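Local atomic coordinates of cytochrome P450 CYP260B1 (Sorangium cellulosum, PDB entry 5HIW), a protein that belongs to the cytochrome P450 family and holds a haem, protoporphyrin IX containing iron, within a largely helical fold. Residues Ile20-Ala25 / Tyr300-Ala305; Glu28-Phe33 / Pro40-Gly45; Ser59-Asp64 / Val279-Arg284. All coordinates share one frame; numbering follows the deposited sequence. Where two conformers were deposited one is given.

From the N terminus, helix 17-28 leads directly into a beta hairpin, whose strands 31-34 and 39-42 pair in interaction 2 across a short turn. Strand 58-59 follows a helix later and waits more than two hundred residues for its partner, strand 277-282, in interaction 3. Strand 298-302 then returns beside strand 39-42, and its end meets helix 17-28 in interaction 1. This widest loop encloses the other two, which follow one another along the chain without crossing. Interactions 1 and 2 touch, through Y300 and S302 against V42, and interaction 1 also meets interaction 3. All three reach one mixed sheet; interaction 3 lies at the haem propionate.

Interaction 1: Ile20-Ala25 / Tyr300-Ala305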
loop_
_atom_site.group_PDB
_atom_site.type_symbol
_atom_site.label_atom_id
_atom_site.label_comp_id
_atom_site.label_asym_id
_atom_site.label_seq_id
_atom_site.Cartn_x
_atom_site.Cartn_y
_atom_site.Cartn_z
ATOM N N ILE A 20 -2.907 10.267 16.641
ATOM C CA ILE A 20 -2.765 10.998 17.940
ATOM C C ILE A 20 -2.662 10.007 19.121
ATOM O O ILE A 20 -1.777 10.135 20.013
ATOM C CB ILE A 20 -3.930 11.955 18.146
ATOM C CG1 ILE A 20 -3.808 13.152 17.173
ATOM C CG2 ILE A 20 -3.918 12.471 19.632
ATOM C CD1 ILE A 20 -4.980 14.134 17.106
ATOM N N HIS A 21 -3.572 9.061 19.108
ATOM C CA HIS A 21 -3.679 7.964 20.104
ATOM C C HIS A 21 -2.417 7.140 20.177
ATOM O O HIS A 21 -1.884 6.910 21.272
ATOM C CB HIS A 21 -4.886 7.118 19.689
ATOM C CG HIS A 21 -5.208 5.957 20.558
ATOM N ND1 HIS A 21 -5.233 4.651 20.071
ATOM C CD2 HIS A 21 -5.659 5.897 21.834
ATOM C CE1 HIS A 21 -5.619 3.849 21.042
ATOM N NE2 HIS A 21 -5.866 4.575 22.120
ATOM N N LEU A 22 -1.883 6.732 19.028
ATOM C CA LEU A 22 -0.626 6.033 19.040
ATOM C C LEU A 22 0.552 6.834 19.511
ATOM O O LEU A 22 1.418 6.298 20.219
ATOM C CB LEU A 22 -0.272 5.452 17.658
ATOM C CG LEU A 22 -1.247 4.382 17.169
ATOM C CD1 LEU A 22 -0.738 3.904 15.824
ATOM C CD2 LEU A 22 -1.397 3.184 18.109
ATOM N N ALA A 23 0.661 8.083 19.075
ATOM C CA ALA A 23 1.801 8.868 19.514
ATOM C C ALA A 23 1.723 9.126 21.066
ATOM O O ALA A 23 2.767 9.092 21.717
ATOM C CB ALA A 23 1.846 10.185 18.774
ATOM N N ALA A 24 0.510 9.363 21.591
ATOM C CA ALA A 24 0.298 9.461 23.076
ATOM C C ALA A 24 0.728 8.173 23.811
ATOM O O ALA A 24 1.490 8.208 24.786
ATOM C CB ALA A 24 -1.138 9.823 23.401
ATOM N N ALA A 25 0.366 7.034 23.274
ATOM C CA ALA A 25 0.730 5.762 23.861
ATOM C C ALA A 25 2.221 5.549 23.776
ATOM O O ALA A 25 2.811 5.003 24.685
ATOM C CB ALA A 25 -0.017 4.593 23.198
ATOM N N TYR A 300 5.446 -6.531 15.638
ATOM C CA TYR A 300 4.745 -5.635 14.783
ATOM C C TYR A 300 5.303 -4.216 14.939
ATOM O O TYR A 300 5.376 -3.644 16.063
ATOM C CB TYR A 300 3.238 -5.707 15.095
ATOM C CG TYR A 300 2.275 -4.884 14.244
ATOM C CD1 TYR A 300 2.018 -3.563 14.496
ATOM C CD2 TYR A 300 1.652 -5.452 13.191
ATOM C CE1 TYR A 300 1.123 -2.845 13.706
ATOM C CE2 TYR A 300 0.758 -4.761 12.411
ATOM C CZ TYR A 300 0.460 -3.498 12.688
ATOM O OH TYR A 300 -0.407 -2.816 11.894
ATOM N N LEU A 301 5.582 -3.586 13.801
ATOM C CA LEU A 301 6.143 -2.209 13.776
ATOM C C LEU A 301 5.101 -1.224 13.307
ATOM O O LEU A 301 4.527 -1.393 12.225
ATOM C CB LEU A 301 7.345 -2.153 12.823
ATOM C CG LEU A 301 8.434 -3.213 12.986
ATOM C CD1 LEU A 301 9.555 -3.047 11.973
ATOM C CD2 LEU A 301 9.021 -3.041 14.374
ATOM N N SER A 302 4.773 -0.231 14.132
ATOM C CA SER A 302 3.870 0.799 13.736
ATOM C C SER A 302 4.527 1.720 12.698
ATOM O O SER A 302 5.599 2.274 12.918
ATOM C CB SER A 302 3.457 1.699 14.891
ATOM O OG SER A 302 2.585 2.745 14.421
ATOM N N LEU A 303 3.883 1.846 11.565
ATOM C CA LEU A 303 4.330 2.765 10.522
ATOM C C LEU A 303 3.586 4.080 10.613
ATOM O O LEU A 303 3.756 4.926 9.764
ATOM C CB LEU A 303 4.187 2.100 9.164
ATOM C CG LEU A 303 4.948 0.803 8.963
ATOM C CD1 LEU A 303 4.703 0.151 7.591
ATOM C CD2 LEU A 303 6.435 0.877 9.148
ATOM N N ILE A 304 2.738 4.268 11.657
ATOM C CA ILE A 304 1.992 5.496 11.849
ATOM C C ILE A 304 2.487 6.397 13.005
ATOM O O ILE A 304 2.390 7.608 12.905
ATOM C CB ILE A 304 0.457 5.182 12.011
ATOM C CG1 ILE A 304 -0.154 4.736 10.644
ATOM C CG2 ILE A 304 -0.380 6.335 12.561
ATOM C CD1 ILE A 304 -1.504 4.027 10.638
ATOM N N ALA A 305 2.906 5.802 14.120
ATOM C CA ALA A 305 3.169 6.631 15.294
ATOM C C ALA A 305 4.185 7.762 15.012
ATOM O O ALA A 305 3.967 8.880 15.405
ATOM C CB ALA A 305 3.660 5.773 16.386
#
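An ST turn at the end of strand 298-302 receives a leucine from a neighbouring helix: S302 makes the turn, and L22 of helix 17-28 lays a methyl group against it. The hydroxyl oxygen OG of S302 accepts from I304 N at 3.2 Å and from A305 N at 3.1 Å, the second bond adding an ST motif to the turn. Serine suits the place because a one-carbon arm turned away from its own nitrogen (chi1 178°) puts the oxygen in front of the amides that follow. With two amides already on this buried oxygen, an apolar neighbour is tolerable, and CD1 of L22 lies 3.8 Å from S302 OG.

L22 reaches outward from the helix, its CD1 standing anti to CA (chi2 -179°). This same methyl is the one that touches I304, lying against its CB-CG2 branch, 4.1 Å from CG2, with the two side chains slanting across one another. Such packing of an N-terminal helix against the beta sheet region is part of the P450 fold; here the strand it meets lies between strands 39-42 and 277-282, and L303, within the turn, belongs to the haem pocket.

Nearer the helix backbone the meeting groups are small. The CA atoms of A23 and A305 approach to 5.0 Å, a spacing that alanine permits on both sides. CB of L22 rests on CB of A305 at 4.1 Å, while the methyl CB of A23 faces the carbonyl O of A305 at 4.2 Å. No hydrogen bond passes between the segments, which meet by van der Waals contact. Beside the contact, F10 stacks on H21, and F8 meets the ring of Y300 with the planes nearly perpendicular.

Interaction 2: Glu28-Phe33 / Pro40-Gly45; sequences EHSVYF and PVVLRG
Y32 holds its CG between its backbone N and carbonyl carbon (chi1 84°), a turn that folds the phenol back along V41 of the partner strand, while S30 points OG away from its own nitrogen (chi1 -176°) and towards the backbone N of R44. The tyrosine therefore lies side by side with V41, its CE1 3.6 Å from V41 CB, and the same CE1 also meets CD1 of L43 at 3.7 Å. A long flat ring suits the spot: its carbons pack on the aliphatic side chains while OH reaches past them to hydrogen-bond D34.

These residues form an antiparallel beta hairpin, strands 31-34 and 39-42, with Y32 and V41 as the hydrogen-bonded pair. V41 N gives to Y32 O at 2.8 Å and Y32 N to V41 O at 3.2 Å; beyond the strand proper, L43 N reaches S30 O at 2.7 Å. V31 with V42 and F33 with P40 are non-hydrogen-bonded pairs whose side chains share the other face. There proline costs the pairing nothing, because no N-H is needed towards F33, and its ring carbon CD lies 4.0 Å from CD2 of F33.

R44, at the N-cap position of helix 45-53, runs extended from CG to NE over S30, CD approaching S30 CB to 3.5 Å. Its NE is hydrogen-bonded to A26 O, near the end of helix 17-28, where a positive group would probably be welcome. S30 OG accepts from R44 N at 3.2 Å and is also bonded to D47. A small hydroxyl at S30 can thus serve two partners at once, and the chemistry implies that the hairpin's open end is fixed to the helices both before and after it by polar bonds, whereas the contact between side chains on its faces is mostly apolar.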
loop_
_atom_site.group_PDB
_atom_site.type_symbol
_atom_site.label_atom_id
_atom_site.label_comp_id
_atom_site.label_asym_id
_atom_site.label_seq_id
_atom_site.Cartn_x
_atom_site.Cartn_y
_atom_site.Cartn_z
ATOM N N GLU A 28 4.123 7.053 26.498
ATOM C CA GLU A 28 4.183 6.176 27.684
ATOM C C GLU A 28 5.114 4.966 27.572
ATOM O O GLU A 28 5.849 4.718 28.498
ATOM C CB GLU A 28 2.798 5.727 28.158
ATOM C CG GLU A 28 1.800 6.869 28.298
ATOM C CD GLU A 28 2.271 7.809 29.383
ATOM O OE1 GLU A 28 2.397 7.313 30.542
ATOM O OE2 GLU A 28 2.640 8.972 29.049
ATOM N N HIS A 29 4.988 4.124 26.536
ATOM C CA HIS A 29 5.914 3.000 26.288
ATOM C C HIS A 29 6.077 2.847 24.750
ATOM O O HIS A 29 5.095 2.730 24.060
ATOM C CB HIS A 29 5.373 1.633 26.787
ATOM C CG HIS A 29 4.927 1.618 28.225
ATOM N ND1 HIS A 29 3.690 2.077 28.612
ATOM C CD2 HIS A 29 5.560 1.230 29.359
ATOM C CE1 HIS A 29 3.594 2.006 29.937
ATOM N NE2 HIS A 29 4.712 1.477 30.408
ATOM N N SER A 30 7.300 2.676 24.294
ATOM C CA SER A 30 7.538 2.337 22.906
ATOM C C SER A 30 7.100 0.929 22.518
ATOM O O SER A 30 6.437 0.748 21.472
ATOM C CB SER A 30 9.025 2.560 22.576
ATOM O OG SER A 30 9.266 2.318 21.176
ATOM N N VAL A 31 7.461 -0.055 23.340
ATOM C CA VAL A 31 7.213 -1.482 23.100
ATOM C C VAL A 31 6.201 -2.017 24.130
ATOM O O VAL A 31 6.352 -1.793 25.341
ATOM C CB VAL A 31 8.556 -2.283 23.149
ATOM C CG1 VAL A 31 8.347 -3.726 22.780
ATOM C CG2 VAL A 31 9.585 -1.667 22.229
ATOM N N TYR A 32 5.167 -2.673 23.657
ATOM C CA TYR A 32 4.019 -3.082 24.480
ATOM C C TYR A 32 3.387 -4.215 23.766
ATOM O O TYR A 32 3.646 -4.415 22.561
ATOM C CB TYR A 32 3.058 -1.923 24.730
ATOM C CG TYR A 32 2.092 -1.734 23.615
ATOM C CD1 TYR A 32 2.464 -1.004 22.486
ATOM C CD2 TYR A 32 0.863 -2.306 23.633
ATOM C CE1 TYR A 32 1.600 -0.858 21.398
ATOM C CE2 TYR A 32 -0.001 -2.172 22.573
ATOM C CZ TYR A 32 0.391 -1.411 21.442
ATOM O OH TYR A 32 -0.396 -1.354 20.324
ATOM N N PHE A 33 2.587 -5.026 24.456
ATOM C CA PHE A 33 1.983 -6.175 23.834
ATOM C C PHE A 33 0.586 -5.707 23.611
ATOM O O PHE A 33 -0.137 -5.322 24.555
ATOM C CB PHE A 33 2.044 -7.439 24.740
ATOM C CG PHE A 33 1.428 -8.662 24.166
ATOM C CD1 PHE A 33 0.055 -8.882 24.207
ATOM C CD2 PHE A 33 2.221 -9.651 23.604
ATOM C CE1 PHE A 33 -0.468 -10.013 23.652
ATOM C CE2 PHE A 33 1.672 -10.788 23.035
ATOM C CZ PHE A 33 0.313 -10.979 23.061
ATOM N N PRO A 40 3.711 -8.337 20.381
ATOM C CA PRO A 40 4.403 -7.134 20.777
ATOM C C PRO A 40 4.401 -6.116 19.594
ATOM O O PRO A 40 4.386 -6.535 18.445
ATOM C CB PRO A 40 5.841 -7.594 21.029
ATOM C CG PRO A 40 5.772 -9.051 21.133
ATOM C CD PRO A 40 4.604 -9.504 20.348
ATOM N N VAL A 41 4.377 -4.849 19.916
ATOM C CA VAL A 41 4.361 -3.740 18.948
ATOM C C VAL A 41 5.468 -2.810 19.348
ATOM O O VAL A 41 5.673 -2.545 20.540
ATOM C CB VAL A 41 2.999 -3.048 18.951
ATOM C CG1 VAL A 41 2.992 -1.823 18.127
ATOM C CG2 VAL A 41 1.924 -3.966 18.455
ATOM N N VAL A 42 6.184 -2.291 18.362
ATOM C CA VAL A 42 7.081 -1.154 18.508
ATOM C C VAL A 42 6.461 0.080 17.949
ATOM O O VAL A 42 6.055 0.152 16.729
ATOM C CB VAL A 42 8.397 -1.403 17.776
ATOM C CG1 VAL A 42 9.414 -0.342 18.092
ATOM C CG2 VAL A 42 8.928 -2.777 18.191
ATOM N N LEU A 43 6.369 1.055 18.799
ATOM C CA LEU A 43 5.767 2.330 18.424
ATOM C C LEU A 43 6.723 3.454 18.025
ATOM O O LEU A 43 6.484 4.077 16.994
ATOM C CB LEU A 43 4.830 2.856 19.491
ATOM C CG LEU A 43 3.561 2.051 19.808
ATOM C CD1 LEU A 43 2.809 2.661 21.007
ATOM C CD2 LEU A 43 2.634 2.003 18.582
ATOM N N ARG A 44 7.761 3.749 18.804
ATOM C CA ARG A 44 8.545 4.983 18.548
ATOM C C ARG A 44 9.294 4.857 17.229
ATOM O O ARG A 44 9.891 3.804 16.909
ATOM C CB ARG A 44 9.567 5.316 19.619
ATOM C CG ARG A 44 8.835 5.741 20.901
ATOM C CD ARG A 44 9.796 5.948 22.045
ATOM N NE ARG A 44 9.008 6.114 23.264
ATOM C CZ ARG A 44 9.516 6.299 24.487
ATOM N NH1 ARG A 44 10.841 6.386 24.694
ATOM N NH2 ARG A 44 8.665 6.381 25.499
ATOM N N GLY A 45 9.239 5.949 16.504
ATOM C CA GLY A 45 9.875 6.042 15.195
ATOM C C GLY A 45 11.326 5.615 15.185
ATOM O O GLY A 45 11.736 4.890 14.318
#

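Interaction 3: Ser59-Asp64 / Val279-Arg284. With HEM (protoporphyrin IX containing Fe), chain B.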
loop_
_atom_site.group_PDB
_atom_site.type_symbol
_atom_site.label_atom_id
_atom_site.label_comp_id
_atom_site.label_asym_id
_atom_site.label_seq_id
_atom_site.Cartn_x
_atom_site.Cartn_y
_atom_site.Cartn_z
ATOM N N SER A 59 14.237 -10.456 10.882
ATOM C CA SER A 59 14.051 -10.894 9.503
ATOM C C SER A 59 12.618 -10.803 9.001
ATOM O O SER A 59 11.672 -10.475 9.734
ATOM C CB SER A 59 14.521 -12.339 9.356
ATOM O OG SER A 59 13.657 -13.179 10.051
ATOM N N THR A 60 12.422 -11.240 7.778
ATOM C CA THR A 60 11.100 -11.348 7.189
ATOM C C THR A 60 10.599 -12.805 7.158
ATOM O O THR A 60 9.779 -13.192 6.332
ATOM C CB THR A 60 11.073 -10.663 5.804
ATOM O OG1 THR A 60 12.162 -11.105 4.990
ATOM C CG2 THR A 60 11.104 -9.150 5.954
ATOM N N ARG A 61 11.140 -13.628 8.035
ATOM C CA ARG A 61 10.823 -15.071 8.014
ATOM C C ARG A 61 9.322 -15.346 8.073
ATOM O O ARG A 61 8.835 -16.264 7.409
ATOM C CB ARG A 61 11.538 -15.758 9.214
ATOM C CG ARG A 61 11.318 -17.282 9.300
ATOM C CD ARG A 61 11.784 -17.814 10.619
ATOM N NE ARG A 61 13.211 -17.761 10.685
ATOM C CZ ARG A 61 14.015 -18.731 10.233
ATOM N NH1 ARG A 61 13.523 -19.822 9.656
ATOM N NH2 ARG A 61 15.315 -18.590 10.341
ATOM N N THR A 62 8.580 -14.494 8.792
ATOM C CA THR A 62 7.133 -14.723 8.994
ATOM C C THR A 62 6.374 -14.637 7.705
ATOM O O THR A 62 5.341 -15.283 7.555
ATOM C CB THR A 62 6.468 -13.767 9.998
ATOM O OG1 THR A 62 6.523 -12.445 9.491
ATOM C CG2 THR A 62 7.110 -13.808 11.352
ATOM N N TYR A 63 6.921 -13.927 6.716
ATOM C CA TYR A 63 6.258 -13.794 5.415
ATOM C C TYR A 63 6.461 -15.022 4.556
ATOM O O TYR A 63 5.786 -15.153 3.561
ATOM C CB TYR A 63 6.859 -12.680 4.545
ATOM C CG TYR A 63 6.457 -11.231 4.739
ATOM C CD1 TYR A 63 5.234 -10.727 4.256
ATOM C CD2 TYR A 63 7.378 -10.317 5.245
ATOM C CE1 TYR A 63 4.912 -9.367 4.398
ATOM C CE2 TYR A 63 7.079 -8.962 5.359
ATOM C CZ TYR A 63 5.852 -8.484 4.945
ATOM O OH TYR A 63 5.616 -7.123 5.060
ATOM N N ASP A 64 7.449 -15.872 4.884
ATOM C CA ASP A 64 7.929 -16.971 3.980
ATOM C C ASP A 64 7.102 -18.256 4.112
ATOM O O ASP A 64 7.569 -19.277 4.638
ATOM C CB ASP A 64 9.390 -17.236 4.286
ATOM C CG ASP A 64 10.123 -17.928 3.178
ATOM O OD1 ASP A 64 9.599 -18.107 2.079
ATOM O OD2 ASP A 64 11.320 -18.243 3.397
ATOM N N VAL A 279 5.494 -6.639 9.929
ATOM C CA VAL A 279 5.880 -7.601 10.883
ATOM C C VAL A 279 7.339 -8.080 10.623
ATOM O O VAL A 279 7.779 -8.135 9.473
ATOM C CB VAL A 279 4.929 -8.803 10.779
ATOM C CG1 VAL A 279 5.428 -9.887 11.688
ATOM C CG2 VAL A 279 3.481 -8.359 11.114
ATOM N N ARG A 280 8.075 -8.328 11.711
ATOM C CA ARG A 280 9.430 -8.959 11.706
ATOM C C ARG A 280 9.513 -10.156 12.672
ATOM O O ARG A 280 8.674 -10.282 13.592
ATOM C CB ARG A 280 10.461 -7.908 12.071
ATOM C CG ARG A 280 10.571 -6.720 11.074
ATOM C CD ARG A 280 11.243 -7.222 9.799
ATOM N NE ARG A 280 11.533 -6.256 8.758
ATOM C CZ ARG A 280 10.699 -5.891 7.765
ATOM N NH1 ARG A 280 11.099 -5.029 6.860
ATOM N NH2 ARG A 280 9.452 -6.338 7.743
ATOM N N PHE A 281 10.502 -11.004 12.421
ATOM C CA PHE A 281 10.774 -12.265 13.143
ATOM C C PHE A 281 12.081 -12.061 13.880
ATOM O O PHE A 281 13.063 -11.616 13.292
ATOM C CB PHE A 281 10.868 -13.439 12.208
ATOM C CG PHE A 281 11.171 -14.747 12.941
ATOM C CD1 PHE A 281 12.497 -15.095 13.240
ATOM C CD2 PHE A 281 10.139 -15.534 13.447
ATOM C CE1 PHE A 281 12.800 -16.242 13.968
ATOM C CE2 PHE A 281 10.436 -16.717 14.149
ATOM C CZ PHE A 281 11.759 -17.050 14.423
ATOM N N VAL A 282 12.079 -12.308 15.210
ATOM C CA VAL A 282 13.273 -12.000 16.017
ATOM C C VAL A 282 14.167 -13.233 16.000
ATOM O O VAL A 282 13.808 -14.246 16.580
ATOM C CB VAL A 282 12.891 -11.622 17.433
ATOM C CG1 VAL A 282 14.089 -11.275 18.219
ATOM C CG2 VAL A 282 11.964 -10.434 17.412
ATOM N N GLU A 283 15.273 -13.144 15.266
ATOM C CA GLU A 283 16.117 -14.295 14.960
ATOM C C GLU A 283 17.027 -14.633 16.158
ATOM O O GLU A 283 17.370 -15.761 16.360
ATOM C CB GLU A 283 16.953 -14.003 13.701
ATOM C CG GLU A 283 16.164 -13.955 12.378
ATOM C CD GLU A 283 15.671 -15.294 11.893
ATOM O OE1 GLU A 283 16.161 -16.272 12.474
ATOM O OE2 GLU A 283 14.821 -15.415 10.930
ATOM N N ARG A 284 17.393 -13.634 16.918
ATOM C CA ARG A 284 18.190 -13.807 18.140
ATOM C C ARG A 284 17.702 -12.831 19.210
ATOM O O ARG A 284 17.292 -11.716 18.911
ATOM C CB ARG A 284 19.693 -13.612 17.864
ATOM C CG ARG A 284 20.239 -12.203 18.117
ATOM C CD ARG A 284 21.648 -12.074 17.578
ATOM N NE ARG A 284 21.990 -10.692 17.306
ATOM C CZ ARG A 284 23.138 -10.295 16.775
ATOM N NH1 ARG A 284 24.065 -11.192 16.428
ATOM N NH2 ARG A 284 23.356 -9.003 16.581
HETATM C CHA HEM B . 7.205 -3.578 0.174
HETATM C CHB HEM B . 3.732 -0.386 1.350
HETATM C CHC HEM B . 2.455 -0.072 -3.266
HETATM C CHD HEM B . 5.206 -3.888 -4.173
HETATM C C1A HEM B . 6.440 -2.701 0.888
HETATM C C2A HEM B . 6.566 -2.421 2.276
HETATM C C3A HEM B . 5.613 -1.492 2.603
HETATM C C4A HEM B . 4.815 -1.286 1.430
HETATM C CMA HEM B . 5.364 -0.904 4.007
HETATM C CAA HEM B . 7.666 -2.934 3.199
HETATM C CBA HEM B . 7.334 -4.363 3.660
HETATM C CGA HEM B . 8.223 -4.829 4.760
HETATM O O1A HEM B . 9.302 -4.202 5.016
HETATM O O2A HEM B . 7.809 -5.715 5.549
HETATM C C1B HEM B . 3.058 -0.064 0.234
HETATM C C2B HEM B . 2.068 0.978 0.209
HETATM C C3B HEM B . 1.720 1.071 -1.125
HETATM C C4B HEM B . 2.472 0.066 -1.881
HETATM C CMB HEM B . 1.442 1.799 1.350
HETATM C CAB HEM B . 0.692 1.982 -1.566
HETATM C CBB HEM B . 0.027 2.016 -2.672
HETATM C C1C HEM B . 3.109 -1.101 -3.941
HETATM C C2C HEM B . 2.972 -1.293 -5.353
HETATM C C3C HEM B . 3.754 -2.388 -5.597
HETATM C C4C HEM B . 4.301 -2.867 -4.370
HETATM C CMC HEM B . 2.108 -0.379 -6.189
HETATM C CAC HEM B . 4.019 -3.039 -6.895
HETATM C CBC HEM B . 3.997 -2.339 -8.020
HETATM C C1D HEM B . 5.966 -4.071 -3.024
HETATM C C2D HEM B . 7.005 -5.135 -3.000
HETATM C C3D HEM B . 7.560 -5.063 -1.797
HETATM C C4D HEM B . 6.888 -3.947 -1.115
HETATM C CMD HEM B . 7.313 -6.162 -4.073
HETATM C CAD HEM B . 8.745 -5.876 -1.248
HETATM C CBD HEM B . 10.015 -5.092 -1.515
HETATM C CGD HEM B . 11.279 -5.822 -1.041
HETATM O O1D HEM B . 11.247 -6.729 -0.154
HETATM O O2D HEM B . 12.421 -5.518 -1.524
HETATM N NA HEM B . 5.351 -1.957 0.387
HETATM N NB HEM B . 3.342 -0.462 -1.027
HETATM N NC HEM B . 3.928 -1.976 -3.376
HETATM N ND HEM B . 5.917 -3.393 -1.851
HETATM FE FE HEM B . 4.688 -1.942 -1.460
HETATM O O HOH W 1 8.094 -10.649 8.201
HETATM O O HOH W 2 3.131 -3.521 -0.868
#
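E283 draws S59 and R61 together through one carboxylate. Its OE2 takes S59 OG at 2.7 Å on the anti lone pair and R61 NE at 2.9 Å on the syn side, tilted out of the carboxylate plane, while R61 NH2 reaches OE1 at 3.3 Å: a side-on salt bridge. The extended first part of R61 carries CD over the centre of the F281 ring, 3.6 Å above it, in a CH-pi contact; the bend at chi3 (-70°) then turns NE towards E283. Arginine suits the place because its methylenes cover the ring while its guanidinium pairs with the carboxylate.

R280 bends earlier, at chi2 (-72°), and turns its guanidinium to the haem propionate. NH1 meets HEM O1A at 2.7 Å and NH2 meets HEM O2A at 2.8 Å, both nearly straight; NH2 also reaches V279 O from above its carbonyl plane. T60 CG2 packs over one guanidinium face. In the Y63 conformer described, OH gives O2A a further bond. A water joins T62 OG1 to V279 O.

Backbone bonds pair S59 with F281, placing strand 58-59 at the sheet's edge beside strand 277-282. Strand 298-302 flanks the latter's other side, and R280 packs on V51 and L52 of helix 45-53.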